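Local structure of esterase D (Lactobacillus rhamnosus, 3DKR) at residues G24-H29 / A93-F98; R43-S48 / D240-M245; G104-K109 / D170-T175; I117-V122 / K184-I189; F123-L128 / R201-L206. The protein probably hydrolyses carboxylic ester bonds, as an alpha/beta-hydrolase esterase with a serine nucleophile and an acid-histidine charge relay. All coordinates share one frame; numbering follows the deposited sequence.

From the N terminus, contact 1 opens at strand 23-28 and contact 2 at helix 39-47; contact 1 closes at strand 94-99, whereas contact 2 closes only at helix 234-246, so the two cross. Contacts 3, 4 and 5 then open in turn at 104-109, 117-122 and 123-128 and close in the same order at 170-175, 184-189 and 201-206. They cross one another, and all three fall within the span of contact 2. Contacts 1 and 4 join parallel strands of one sheet, 94-99 and 119-122 being neighbours. Contact 2 pairs helices on that sheet, contact 3 ties helix 101-113 to helix 155-178, and contact 5 sets the loop after strand 119-122 against helix 202-209.

Contact 1 of 5, residues G24-H29 / A93-F98; sequences GVVLLH and AKVFVF
Gly-24 to Leu-27 pair with Val-95 to Phe-98 as adjacent parallel strands, their axes 4.6 Å apart at closest approach and 16° from parallel. Five backbone hydrogen bonds alternate across the gap. The series starts at Gly-24 N to Lys-94 O, 2.9 Å, continues from Phe-96 N to Gly-24 O, Val-26 N to Phe-96 O and Phe-98 N to Val-26 O, and finishes at Leu-28 N to Phe-98 O, 2.8 Å. CA-H...O contacts fill in between them, the shortest from Val-95 CA to Gly-24 O, 3.2 Å.

The apolar contacts divide between two sheet faces. On one, Val-25 CG1 meets the Phe-98 ring at its edge, in plane, 3.6 Å from CD2. With chi1 at -175° this methyl lies anti to the backbone N, the position that carries it to the ring. Leu-27 CD2 comes to the same ring atom, Phe-98 CD2, at 4.1 Å, from an oblique direction. On the other face Val-26 and Val-97 run abreast, and Leu-28 CD1 reaches Val-97 CG1 at 4.0 Å. Helices 39-47 and 234-246 cover the first face; helix 74-89 covers the second.

The five backbone hydrogen bonds fix the register of two central strands of the alpha/beta-hydrolase sheet, while the buried, wholly hydrocarbon side chains leave no polar side-chain group to satisfy between them.

Contact 2 of 5, residues R43-S48 / D240-M245; sequences RALQRS and DVIAFM
Leu-45 and Ile-242 mark where the two helices come nearest, with CA atoms 7.3 Å apart. The segment axes approach to 10.9 Å and cross at -46°, wide enough that the backbones stay apart and side chains bridge the gap. Segment 43-48 is the end of its helix, which gives out at Ser-48, whereas 240-245 is helical throughout.

All the apolar side-chain pairs run through one methyl of Leu-45, CD2, while Ile-242 buries the most surface. Leu-45 CD2 lies 3.8 Å from Ile-242 CG1, the two side chains passing each other head to tail, and the same CD2 touches Met-245 CE at 3.5 Å, tighter than usual for two carbons. The side chains of Leu-45 and Met-245 cross at about a right angle; the bend at chi3 of the methionine (-76°) brings CE to the leucine methyl.

Both helices lie on one face of the alpha/beta-hydrolase sheet, and their inner side chains reach down to it. Leu-45 CD1 packs on Val-25 CG1, and Met-245 SD rests against Phe-96. Val-241 packs on Phe-98.

Farther out the surroundings become polar. Ile-242 CD1 reaches across to the helix end, 3.7 Å from Ser-48 OG and 4.1 Å from Ala-44 O, without a hydrogen bond joining the segments. On the side of the first helix near Tyr-18 of strand 16-18, Arg-43 NH1 donates to Gln-46 OE1 over 2.8 Å, on a lone pair of the amide oxygen and within 4° of the guanidinium plane.

Contact 3 of 5, residues G104-K109 / D170-T175; sequences GIFAMK and DQFATT
Phe-172 projects from helix 155-178 into a hollow on helix 101-113 walled by Ile-105, Phe-106 and Lys-109. In the alpha/beta-hydrolase fold helix 101-113 begins at the predicted nucleophile, Ser-101; the second helix belongs to the insertion between strands 119-122 and 187-192, consistent with a cap. The segment axes are 10.1 Å apart and cross at 29°.

The Phe-172 ring is held from several directions. With CG anti to the backbone N (chi1 -171°), it stretches across to Phe-106, whose edge points at its face in an offset edge-to-face pair, centroids 5.3 Å apart and planes at 69°. Ile-105 CG2 lies at the ring edge, 3.8 Å from Phe-172 CD2, and Lys-109 CD comes to 3.5 Å from Phe-172 CZ. A second, smaller bump, Ala-173 CB, meets Ile-105 CD1 at 3.8 Å. Replacing Phe-172 by an alanine would probably open a gap beside the Phe-106 edge and leave Lys-109 CD without the ring atom it touches.

Lys-109 makes a cation-pi contact with Trp-78, whose ring also meets that of Phe-172. On the Phe-172 face opposite Phe-106, a water sits over the ring centre, accepting from Lys-109 NZ at 2.8 Å and donating to Phe-172 O.

Contact 4 of 5, residues I117-V122 / K184-I189; sequences ITAGGV and KQPTFI
Gly-120 O accepts from Phe-188 N over 2.9 Å, and Phe-188 O in turn accepts from Val-122 N, also 2.9 Å. These two bonds set the parallel pairing of strands 119-122 and 187-192, whose axes approach to 4.5 Å. Upstream the pairing slackens: Gly-120 N to Pro-186 O is a weak bond of 3.4 Å.

Ahead of strand 187-192, Gln-185 turns its amide back. The bend at chi2 (95°) lets NE2 make a weak 3.4 Å bond to Ile-117 O, and this nitrogen also bonds Leu-111 O in helix 101-113. Gln-185 O takes Thr-187 OG1 at 3.2 Å, the donor lying above the carbonyl plane. An alanine at Gln-185 would probably leave the carbonyls of Ile-117 and Leu-111 without this shared donor and the loop end less firmly joined to the helix.

Gly-121, at phi 157° and psi -156°, brings its CA to 3.1 Å from Phe-188 O; a CB there would run into that oxygen. Beyond it Val-122 CG2 and Ile-189 CG2 meet at 4.1 Å. On its other edge, strand 119-122 bonds strand 94-99 through Gly-121.

The chemistry thus implies a sheet junction held by two good backbone hydrogen bonds between Gly-120 and Val-122, and by weak ones toward Ile-117 and Gln-185.

Contact 5 of 5, residues F123-L128 / R201-L206; sequences FSSPIL and RLAYQL
Pro-126 and Leu-202 meet with no aromatic ring between them; the flat group at the contact is the carbonyl of Pro-126, and Leu-202 CD2 comes to 3.4 Å from Pro-126 O. The Pro-126 ring packs on Ile-105 of helix 101-113. The two aromatic rings of the segments serve neighbouring surfaces: Phe-123 meets Phe-98 with planes at about 15°, and Tyr-204 meets Trp-220 at about 20°.

Leu-202 is the main side chain on the helix. At chi1 -85° its CG is turned to the side opposite its own carbonyl carbon, which leads the branch toward the loop. Leu-202 CB rests 3.5 Å from Ser-125 CB, while Leu-202 CD2 continues to Leu-128 CD1 at 4.2 Å. Ser-125, Pro-126 and Leu-128 therefore all touch this leucine.

Ser-125 points toward Leu-202 and Ala-203. Its OG comes 3.0 Å from Ala-203 N, but the angle is too poor for a hydrogen bond; the hydroxyl's bond is to Gln-191 OE1 in strand 187-192. Ala-203 CB closes on the same oxygen, Ser-125 OG, at 3.6 Å.

Loop and helix meet at the C-terminal ends of the central strands. There Ser-125 O bonds the OG of Ser-101, the predicted nucleophile, and the Ser-125 side chain lies about 6 Å from that of Asp-195, the predicted acid. This placement is that of the catalytic-triad site of an alpha/beta hydrolase, with His-226 as its predicted third member.

Contact 1 of 5, residues G24-H29 / A93-F98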
# COMPACT_ATOMS: atom_id res chain seq x y z
N GLY A 24 3.88 14.37 -8.81
CA GLY A 24 4.42 13.02 -8.68
C GLY A 24 3.62 12.23 -7.67
O GLY A 24 3.03 12.81 -6.74
N VAL A 25 3.62 10.91 -7.82
CA VAL A 25 2.84 10.02 -6.96
C VAL A 25 3.72 8.89 -6.47
O VAL A 25 4.39 8.23 -7.26
CB VAL A 25 1.65 9.41 -7.74
CG1 VAL A 25 0.78 8.59 -6.79
CG2 VAL A 25 0.83 10.51 -8.39
N VAL A 26 3.70 8.66 -5.16
CA VAL A 26 4.37 7.52 -4.55
C VAL A 26 3.33 6.42 -4.34
O VAL A 26 2.26 6.67 -3.77
CB VAL A 26 5.01 7.88 -3.20
CG1 VAL A 26 5.57 6.64 -2.52
CG2 VAL A 26 6.10 8.96 -3.38
N LEU A 27 3.64 5.20 -4.82
CA LEU A 27 2.73 4.05 -4.69
C LEU A 27 3.43 2.97 -3.86
O LEU A 27 4.51 2.52 -4.23
CB LEU A 27 2.35 3.47 -6.05
CG LEU A 27 1.61 4.42 -6.99
CD1 LEU A 27 1.36 3.79 -8.36
CD2 LEU A 27 0.28 4.91 -6.41
N LEU A 28 2.81 2.61 -2.74
CA LEU A 28 3.40 1.70 -1.74
C LEU A 28 2.67 0.35 -1.74
O LEU A 28 1.46 0.28 -1.56
CB LEU A 28 3.37 2.35 -0.35
CG LEU A 28 4.09 3.69 -0.29
CD1 LEU A 28 3.94 4.32 1.10
CD2 LEU A 28 5.59 3.56 -0.64
N HIS A 29 3.43 -0.72 -1.98
CA HIS A 29 2.82 -2.00 -2.34
C HIS A 29 2.29 -2.83 -1.16
O HIS A 29 2.28 -2.38 -0.02
CB HIS A 29 3.76 -2.80 -3.27
CG HIS A 29 5.03 -3.31 -2.63
ND1 HIS A 29 5.06 -4.40 -1.78
CD2 HIS A 29 6.32 -2.95 -2.84
CE1 HIS A 29 6.31 -4.67 -1.46
NE2 HIS A 29 7.10 -3.80 -2.08
N ALA A 93 6.23 19.77 -7.81
CA ALA A 93 5.50 20.81 -7.10
C ALA A 93 4.50 20.20 -6.12
O ALA A 93 4.28 20.75 -5.05
CB ALA A 93 4.75 21.68 -8.07
N LYS A 94 3.84 19.12 -6.54
CA LYS A 94 2.85 18.43 -5.71
C LYS A 94 3.11 16.94 -5.70
O LYS A 94 3.48 16.36 -6.73
CB LYS A 94 1.44 18.70 -6.22
CG LYS A 94 1.05 20.18 -6.18
CD LYS A 94 -0.45 20.37 -6.43
CE LYS A 94 -0.85 21.84 -6.50
NZ LYS A 94 -2.32 22.04 -6.64
N VAL A 95 2.93 16.33 -4.53
CA VAL A 95 3.15 14.89 -4.37
C VAL A 95 1.97 14.29 -3.63
O VAL A 95 1.50 14.85 -2.64
CB VAL A 95 4.46 14.63 -3.61
CG1 VAL A 95 4.53 13.17 -3.15
CG2 VAL A 95 5.66 14.98 -4.48
N PHE A 96 1.51 13.15 -4.14
CA PHE A 96 0.47 12.33 -3.53
C PHE A 96 1.10 10.98 -3.15
O PHE A 96 2.02 10.53 -3.80
CB PHE A 96 -0.65 12.08 -4.52
CG PHE A 96 -1.40 13.32 -4.92
CD1 PHE A 96 -2.66 13.59 -4.39
CD2 PHE A 96 -0.86 14.24 -5.81
CE1 PHE A 96 -3.35 14.74 -4.75
CE2 PHE A 96 -1.56 15.40 -6.17
CZ PHE A 96 -2.80 15.63 -5.63
N VAL A 97 0.59 10.36 -2.09
CA VAL A 97 1.10 9.06 -1.63
C VAL A 97 -0.06 8.13 -1.34
O VAL A 97 -0.95 8.48 -0.56
CB VAL A 97 1.93 9.24 -0.36
CG1 VAL A 97 2.56 7.91 0.07
CG2 VAL A 97 2.97 10.37 -0.58
N PHE A 98 -0.03 6.95 -1.96
CA PHE A 98 -1.08 5.93 -1.79
C PHE A 98 -0.45 4.57 -1.57
O PHE A 98 0.67 4.34 -2.00
CB PHE A 98 -1.96 5.81 -3.05
CG PHE A 98 -2.56 7.10 -3.52
CD1 PHE A 98 -3.74 7.58 -2.96
CD2 PHE A 98 -1.99 7.80 -4.58
CE1 PHE A 98 -4.31 8.76 -3.42
CE2 PHE A 98 -2.54 8.99 -5.02
CZ PHE A 98 -3.71 9.45 -4.45

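Contact 2 of 5, residues R43-S48 / D240-M245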
# COMPACT_ATOMS: atom_id res chain seq x y z
N ARG A 43 1.04 3.01 -14.74
CA ARG A 43 0.91 3.30 -16.16
C ARG A 43 -0.30 4.19 -16.45
O ARG A 43 -0.21 5.10 -17.28
CB ARG A 43 0.85 2.00 -16.97
CG ARG A 43 2.16 1.29 -17.01
CD ARG A 43 3.19 2.04 -17.86
NE ARG A 43 4.19 1.13 -18.39
CZ ARG A 43 5.19 1.48 -19.19
NH1 ARG A 43 5.39 2.75 -19.55
NH2 ARG A 43 6.02 0.54 -19.63
N ALA A 44 -1.42 3.96 -15.77
CA ALA A 44 -2.58 4.84 -15.90
C ALA A 44 -2.21 6.27 -15.51
O ALA A 44 -2.55 7.24 -16.18
CB ALA A 44 -3.74 4.34 -15.07
N LEU A 45 -1.46 6.40 -14.42
CA LEU A 45 -1.04 7.73 -13.98
C LEU A 45 -0.10 8.35 -14.99
O LEU A 45 -0.22 9.53 -15.31
CB LEU A 45 -0.40 7.66 -12.60
CG LEU A 45 -1.34 7.22 -11.49
CD1 LEU A 45 -0.58 7.06 -10.19
CD2 LEU A 45 -2.44 8.27 -11.30
N GLN A 46 0.80 7.54 -15.54
CA GLN A 46 1.71 8.02 -16.58
C GLN A 46 0.95 8.55 -17.81
O GLN A 46 1.30 9.60 -18.36
CB GLN A 46 2.66 6.92 -17.00
CG GLN A 46 3.73 7.37 -18.00
CD GLN A 46 4.63 6.25 -18.42
OE1 GLN A 46 4.15 5.17 -18.79
NE2 GLN A 46 5.94 6.48 -18.41
N ARG A 47 -0.10 7.83 -18.22
CA ARG A 47 -0.88 8.26 -19.40
C ARG A 47 -1.55 9.60 -19.14
O ARG A 47 -1.85 10.34 -20.09
CB ARG A 47 -1.93 7.23 -19.82
CG ARG A 47 -1.36 5.90 -20.25
CD ARG A 47 -2.42 5.07 -20.98
NE ARG A 47 -3.54 4.68 -20.12
CZ ARG A 47 -3.52 3.65 -19.27
NH1 ARG A 47 -2.43 2.89 -19.15
NH2 ARG A 47 -4.60 3.39 -18.54
N SER A 48 -1.81 9.93 -17.88
CA SER A 48 -2.42 11.23 -17.53
C SER A 48 -1.36 12.27 -17.14
O SER A 48 -1.71 13.36 -16.64
CB SER A 48 -3.47 11.07 -16.42
OG SER A 48 -4.69 10.54 -16.93
N ASP A 240 -11.01 6.95 -10.39
CA ASP A 240 -11.34 7.60 -9.11
C ASP A 240 -10.13 8.33 -8.52
O ASP A 240 -10.24 9.46 -8.02
CB ASP A 240 -11.87 6.58 -8.11
CG ASP A 240 -13.21 5.97 -8.53
OD1 ASP A 240 -13.95 6.62 -9.33
OD2 ASP A 240 -13.54 4.86 -8.05
N VAL A 241 -8.96 7.68 -8.58
CA VAL A 241 -7.73 8.28 -8.04
C VAL A 241 -7.32 9.53 -8.83
O VAL A 241 -6.92 10.56 -8.26
CB VAL A 241 -6.58 7.24 -8.04
CG1 VAL A 241 -5.22 7.92 -7.78
CG2 VAL A 241 -6.88 6.10 -7.04
N ILE A 242 -7.44 9.43 -10.14
CA ILE A 242 -7.10 10.56 -11.00
C ILE A 242 -8.07 11.71 -10.74
O ILE A 242 -7.65 12.85 -10.61
CB ILE A 242 -7.04 10.11 -12.47
CG1 ILE A 242 -5.83 9.20 -12.66
CG2 ILE A 242 -6.93 11.32 -13.39
CD1 ILE A 242 -5.75 8.51 -14.01
N ALA A 243 -9.36 11.41 -10.61
CA ALA A 243 -10.35 12.46 -10.26
C ALA A 243 -10.00 13.14 -8.94
O ALA A 243 -10.09 14.38 -8.79
CB ALA A 243 -11.73 11.88 -10.21
N PHE A 244 -9.59 12.34 -7.96
CA PHE A 244 -9.20 12.83 -6.64
C PHE A 244 -8.04 13.81 -6.73
O PHE A 244 -8.06 14.89 -6.11
CB PHE A 244 -8.86 11.62 -5.75
CG PHE A 244 -8.26 11.97 -4.43
CD1 PHE A 244 -9.08 12.34 -3.35
CD2 PHE A 244 -6.90 11.86 -4.21
CE1 PHE A 244 -8.52 12.62 -2.12
CE2 PHE A 244 -6.34 12.16 -2.98
CZ PHE A 244 -7.14 12.53 -1.93
N MET A 245 -7.02 13.44 -7.50
CA MET A 245 -5.87 14.31 -7.69
C MET A 245 -6.23 15.57 -8.46
O MET A 245 -5.78 16.66 -8.12
CB MET A 245 -4.76 13.53 -8.38
CG MET A 245 -4.16 12.51 -7.43
SD MET A 245 -2.56 11.89 -7.96
CE MET A 245 -3.23 10.87 -9.17

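Contact 3 of 5, residues G104-K109 / D170-T175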
# COMPACT_ATOMS: atom_id res chain seq x y z
N GLY A 104 -0.47 1.25 2.63
CA GLY A 104 -1.43 2.26 3.09
C GLY A 104 -1.26 2.68 4.54
O GLY A 104 -1.59 3.81 4.91
N ILE A 105 -0.74 1.79 5.38
CA ILE A 105 -0.40 2.15 6.76
C ILE A 105 0.65 3.26 6.68
O ILE A 105 0.53 4.27 7.37
CB ILE A 105 0.17 0.95 7.55
CG1 ILE A 105 -0.92 -0.11 7.76
CG2 ILE A 105 0.75 1.38 8.93
CD1 ILE A 105 -0.33 -1.48 8.14
N PHE A 106 1.66 3.06 5.84
CA PHE A 106 2.74 4.04 5.72
C PHE A 106 2.28 5.31 5.00
O PHE A 106 2.72 6.40 5.34
CB PHE A 106 3.95 3.41 5.05
CG PHE A 106 4.39 2.14 5.72
CD1 PHE A 106 4.66 2.13 7.08
CD2 PHE A 106 4.50 0.94 5.01
CE1 PHE A 106 5.06 0.95 7.72
CE2 PHE A 106 4.89 -0.22 5.64
CZ PHE A 106 5.16 -0.22 6.99
N ALA A 107 1.37 5.18 4.03
CA ALA A 107 0.80 6.37 3.37
C ALA A 107 0.10 7.25 4.38
O ALA A 107 0.26 8.47 4.37
CB ALA A 107 -0.19 5.98 2.27
N MET A 108 -0.67 6.64 5.28
CA MET A 108 -1.38 7.40 6.29
C MET A 108 -0.40 8.01 7.28
O MET A 108 -0.57 9.16 7.68
CB MET A 108 -2.45 6.56 6.97
CG MET A 108 -3.59 6.13 6.05
SD MET A 108 -4.36 7.46 5.06
CE MET A 108 -4.71 8.67 6.34
N LYS A 109 0.63 7.26 7.68
CA LYS A 109 1.61 7.82 8.63
C LYS A 109 2.37 8.98 7.98
O LYS A 109 2.73 9.95 8.65
CB LYS A 109 2.57 6.75 9.15
CG LYS A 109 3.32 7.18 10.40
CD LYS A 109 4.24 6.09 10.90
CE LYS A 109 4.96 6.50 12.18
NZ LYS A 109 4.08 6.43 13.39
N ASP A 170 0.57 -5.18 13.02
CA ASP A 170 -0.59 -4.77 13.81
C ASP A 170 -0.20 -3.62 14.76
O ASP A 170 -0.85 -2.57 14.83
CB ASP A 170 -1.10 -5.94 14.68
CG ASP A 170 -1.85 -7.03 13.91
OD1 ASP A 170 -2.29 -6.82 12.76
OD2 ASP A 170 -2.01 -8.13 14.51
N GLN A 171 0.89 -3.82 15.50
CA GLN A 171 1.32 -2.87 16.51
C GLN A 171 1.63 -1.50 15.88
O GLN A 171 1.17 -0.45 16.33
CB GLN A 171 2.53 -3.44 17.26
CG GLN A 171 3.19 -2.48 18.23
CD GLN A 171 4.26 -3.15 19.09
OE1 GLN A 171 4.42 -4.38 19.07
NE2 GLN A 171 4.99 -2.34 19.85
N PHE A 172 2.42 -1.52 14.81
CA PHE A 172 2.80 -0.29 14.11
C PHE A 172 1.54 0.41 13.61
O PHE A 172 1.40 1.64 13.70
CB PHE A 172 3.70 -0.65 12.94
CG PHE A 172 4.33 0.55 12.27
CD1 PHE A 172 5.62 0.94 12.56
CD2 PHE A 172 3.61 1.29 11.36
CE1 PHE A 172 6.18 2.06 11.95
CE2 PHE A 172 4.18 2.39 10.74
CZ PHE A 172 5.44 2.77 11.04
N ALA A 173 0.63 -0.39 13.07
CA ALA A 173 -0.63 0.13 12.54
C ALA A 173 -1.53 0.76 13.62
O ALA A 173 -2.22 1.75 13.36
CB ALA A 173 -1.38 -0.98 11.78
N THR A 174 -1.56 0.18 14.82
CA THR A 174 -2.38 0.78 15.87
C THR A 174 -1.89 2.18 16.23
O THR A 174 -2.69 3.08 16.51
CB THR A 174 -2.46 -0.08 17.17
OG1 THR A 174 -1.17 -0.27 17.75
CG2 THR A 174 -3.13 -1.45 16.89
N THR A 175 -0.59 2.40 16.17
CA THR A 175 -0.05 3.73 16.48
C THR A 175 -0.45 4.72 15.38
O THR A 175 -0.87 5.85 15.67
CB THR A 175 1.45 3.67 16.63
OG1 THR A 175 1.74 2.83 17.76
CG2 THR A 175 2.04 5.07 16.84
O HOH W 1 3.70 3.70 14.00

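Contact 4 of 5, residues I117-V122 / K184-I189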
# COMPACT_ATOMS: atom_id res chain seq x y z
N ILE A 117 3.41 17.00 1.66
CA ILE A 117 2.48 16.12 0.93
C ILE A 117 1.10 16.76 0.70
O ILE A 117 0.44 17.19 1.65
CB ILE A 117 2.30 14.77 1.64
CG1 ILE A 117 3.65 14.09 1.89
CG2 ILE A 117 1.38 13.85 0.81
CD1 ILE A 117 3.60 12.89 2.87
N THR A 118 0.66 16.81 -0.55
CA THR A 118 -0.63 17.43 -0.88
C THR A 118 -1.82 16.61 -0.41
O THR A 118 -2.76 17.15 0.15
CB THR A 118 -0.73 17.66 -2.40
OG1 THR A 118 0.24 18.65 -2.77
CG2 THR A 118 -2.12 18.11 -2.83
N ALA A 119 -1.79 15.30 -0.68
CA ALA A 119 -2.90 14.43 -0.34
C ALA A 119 -2.45 12.97 -0.54
O ALA A 119 -1.33 12.72 -0.96
CB ALA A 119 -4.11 14.75 -1.20
N GLY A 120 -3.32 12.03 -0.21
CA GLY A 120 -2.91 10.63 -0.30
C GLY A 120 -4.01 9.75 0.22
O GLY A 120 -5.13 10.19 0.39
N GLY A 121 -3.69 8.48 0.48
CA GLY A 121 -4.70 7.57 0.98
C GLY A 121 -4.39 6.11 0.71
O GLY A 121 -3.23 5.73 0.54
N VAL A 122 -5.44 5.30 0.69
CA VAL A 122 -5.29 3.86 0.66
C VAL A 122 -6.17 3.22 -0.40
O VAL A 122 -7.24 3.74 -0.74
CB VAL A 122 -5.59 3.23 2.03
CG1 VAL A 122 -4.79 3.95 3.15
CG2 VAL A 122 -7.09 3.29 2.33
N LYS A 184 -4.53 16.40 8.04
CA LYS A 184 -5.26 17.56 7.54
C LYS A 184 -5.56 17.50 6.04
O LYS A 184 -6.46 18.19 5.54
CB LYS A 184 -4.47 18.83 7.84
CG LYS A 184 -4.17 19.11 9.31
CD LYS A 184 -5.36 18.96 10.24
CE LYS A 184 -4.94 19.14 11.70
NZ LYS A 184 -5.40 17.99 12.57
N GLN A 185 -4.79 16.69 5.31
CA GLN A 185 -4.88 16.63 3.86
C GLN A 185 -6.14 15.91 3.40
O GLN A 185 -6.65 15.04 4.11
CB GLN A 185 -3.69 15.87 3.26
CG GLN A 185 -2.33 16.48 3.52
CD GLN A 185 -1.63 15.89 4.73
OE1 GLN A 185 -2.28 15.40 5.66
NE2 GLN A 185 -0.30 15.92 4.71
N PRO A 186 -6.59 16.23 2.18
CA PRO A 186 -7.56 15.37 1.52
C PRO A 186 -7.07 13.92 1.53
O PRO A 186 -5.89 13.67 1.25
CB PRO A 186 -7.61 15.93 0.09
CG PRO A 186 -7.18 17.34 0.23
CD PRO A 186 -6.21 17.38 1.34
N THR A 187 -7.97 13.00 1.86
CA THR A 187 -7.64 11.57 1.93
C THR A 187 -8.57 10.73 1.06
O THR A 187 -9.79 10.89 1.10
CB THR A 187 -7.71 11.08 3.38
OG1 THR A 187 -6.86 11.89 4.19
CG2 THR A 187 -7.30 9.61 3.49
N PHE A 188 -7.96 9.83 0.30
CA PHE A 188 -8.65 8.89 -0.57
C PHE A 188 -8.73 7.55 0.12
O PHE A 188 -7.75 7.07 0.68
CB PHE A 188 -7.87 8.74 -1.89
CG PHE A 188 -8.53 7.83 -2.88
CD1 PHE A 188 -9.43 8.34 -3.82
CD2 PHE A 188 -8.32 6.46 -2.85
CE1 PHE A 188 -10.06 7.50 -4.73
CE2 PHE A 188 -8.94 5.62 -3.77
CZ PHE A 188 -9.83 6.14 -4.70
N ILE A 189 -9.91 6.94 0.07
CA ILE A 189 -10.10 5.58 0.60
C ILE A 189 -10.80 4.70 -0.42
O ILE A 189 -11.93 4.99 -0.81
CB ILE A 189 -10.93 5.56 1.90
CG1 ILE A 189 -10.25 6.42 2.97
CG2 ILE A 189 -11.11 4.10 2.37
CD1 ILE A 189 -11.04 6.58 4.30

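Contact 5 of 5, residues F123-L128 / R201-L206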
# COMPACT_ATOMS: atom_id res chain seq x y z
N PHE A 123 -5.70 2.09 -0.90
CA PHE A 123 -6.46 1.27 -1.82
C PHE A 123 -6.97 -0.00 -1.14
O PHE A 123 -7.58 -0.85 -1.82
CB PHE A 123 -5.60 0.87 -3.02
CG PHE A 123 -4.99 2.02 -3.78
CD1 PHE A 123 -5.62 3.26 -3.85
CD2 PHE A 123 -3.80 1.84 -4.46
CE1 PHE A 123 -5.05 4.30 -4.58
CE2 PHE A 123 -3.25 2.86 -5.20
CZ PHE A 123 -3.86 4.08 -5.25
N SER A 124 -6.69 -0.15 0.15
CA SER A 124 -7.34 -1.16 1.00
C SER A 124 -7.14 -0.80 2.47
O SER A 124 -6.29 0.04 2.81
CB SER A 124 -6.81 -2.57 0.72
OG SER A 124 -7.72 -3.55 1.20
N SER A 125 -7.96 -1.40 3.33
CA SER A 125 -7.89 -1.13 4.77
C SER A 125 -6.57 -1.54 5.38
O SER A 125 -5.89 -2.43 4.87
CB SER A 125 -9.03 -1.85 5.46
OG SER A 125 -10.26 -1.28 5.08
N PRO A 126 -6.19 -0.90 6.50
CA PRO A 126 -4.94 -1.28 7.13
C PRO A 126 -4.98 -2.67 7.73
O PRO A 126 -6.05 -3.26 7.90
CB PRO A 126 -4.77 -0.22 8.23
CG PRO A 126 -6.15 0.25 8.52
CD PRO A 126 -6.89 0.17 7.23
N ILE A 127 -3.78 -3.17 8.07
CA ILE A 127 -3.59 -4.43 8.75
C ILE A 127 -3.63 -4.12 10.24
O ILE A 127 -2.67 -3.56 10.78
CB ILE A 127 -2.23 -5.04 8.36
CG1 ILE A 127 -2.20 -5.31 6.85
CG2 ILE A 127 -1.95 -6.32 9.14
CD1 ILE A 127 -0.85 -5.69 6.31
N LEU A 128 -4.75 -4.47 10.87
CA LEU A 128 -4.99 -4.21 12.30
C LEU A 128 -5.32 -5.50 13.05
O LEU A 128 -5.83 -6.46 12.47
CB LEU A 128 -6.13 -3.19 12.47
CG LEU A 128 -5.73 -1.75 12.12
CD1 LEU A 128 -6.97 -0.87 12.04
CD2 LEU A 128 -4.76 -1.16 13.14
N ARG A 201 -14.80 -3.57 6.48
CA ARG A 201 -15.46 -2.64 7.39
C ARG A 201 -14.48 -1.64 7.99
O ARG A 201 -14.87 -0.54 8.43
CB ARG A 201 -16.18 -3.41 8.49
CG ARG A 201 -17.45 -4.05 8.00
CD ARG A 201 -18.10 -4.95 9.04
NE ARG A 201 -17.24 -6.06 9.41
CZ ARG A 201 -17.61 -7.01 10.26
NH1 ARG A 201 -18.82 -6.98 10.81
NH2 ARG A 201 -16.76 -7.99 10.56
N LEU A 202 -13.19 -2.00 8.04
CA LEU A 202 -12.17 -1.08 8.55
C LEU A 202 -12.11 0.23 7.75
O LEU A 202 -11.70 1.26 8.28
CB LEU A 202 -10.79 -1.73 8.54
CG LEU A 202 -10.43 -2.58 9.75
CD1 LEU A 202 -11.56 -3.51 10.15
CD2 LEU A 202 -9.13 -3.37 9.42
N ALA A 203 -12.50 0.18 6.48
CA ALA A 203 -12.46 1.37 5.65
C ALA A 203 -13.37 2.46 6.23
O ALA A 203 -13.03 3.65 6.19
CB ALA A 203 -12.87 1.02 4.22
N TYR A 204 -14.53 2.06 6.74
CA TYR A 204 -15.46 3.00 7.36
C TYR A 204 -14.90 3.57 8.65
O TYR A 204 -15.07 4.75 8.95
CB TYR A 204 -16.79 2.32 7.63
CG TYR A 204 -17.47 1.79 6.39
CD1 TYR A 204 -18.06 2.65 5.49
CD2 TYR A 204 -17.50 0.43 6.12
CE1 TYR A 204 -18.70 2.17 4.34
CE2 TYR A 204 -18.11 -0.06 4.99
CZ TYR A 204 -18.72 0.82 4.10
OH TYR A 204 -19.35 0.36 2.97
N GLN A 205 -14.20 2.73 9.42
CA GLN A 205 -13.56 3.24 10.64
C GLN A 205 -12.45 4.25 10.32
O GLN A 205 -12.28 5.25 11.02
CB GLN A 205 -13.00 2.08 11.48
CG GLN A 205 -14.04 1.23 12.19
CD GLN A 205 -13.47 0.56 13.46
OE1 GLN A 205 -12.27 0.28 13.54
NE2 GLN A 205 -14.33 0.35 14.45
N LEU A 206 -11.70 3.99 9.25
CA LEU A 206 -10.66 4.91 8.82
C LEU A 206 -11.31 6.24 8.43
O LEU A 206 -10.92 7.28 8.93
CB LEU A 206 -9.87 4.30 7.65
CG LEU A 206 -8.85 5.19 6.95
CD1 LEU A 206 -7.82 5.73 7.94
CD2 LEU A 206 -8.20 4.40 5.78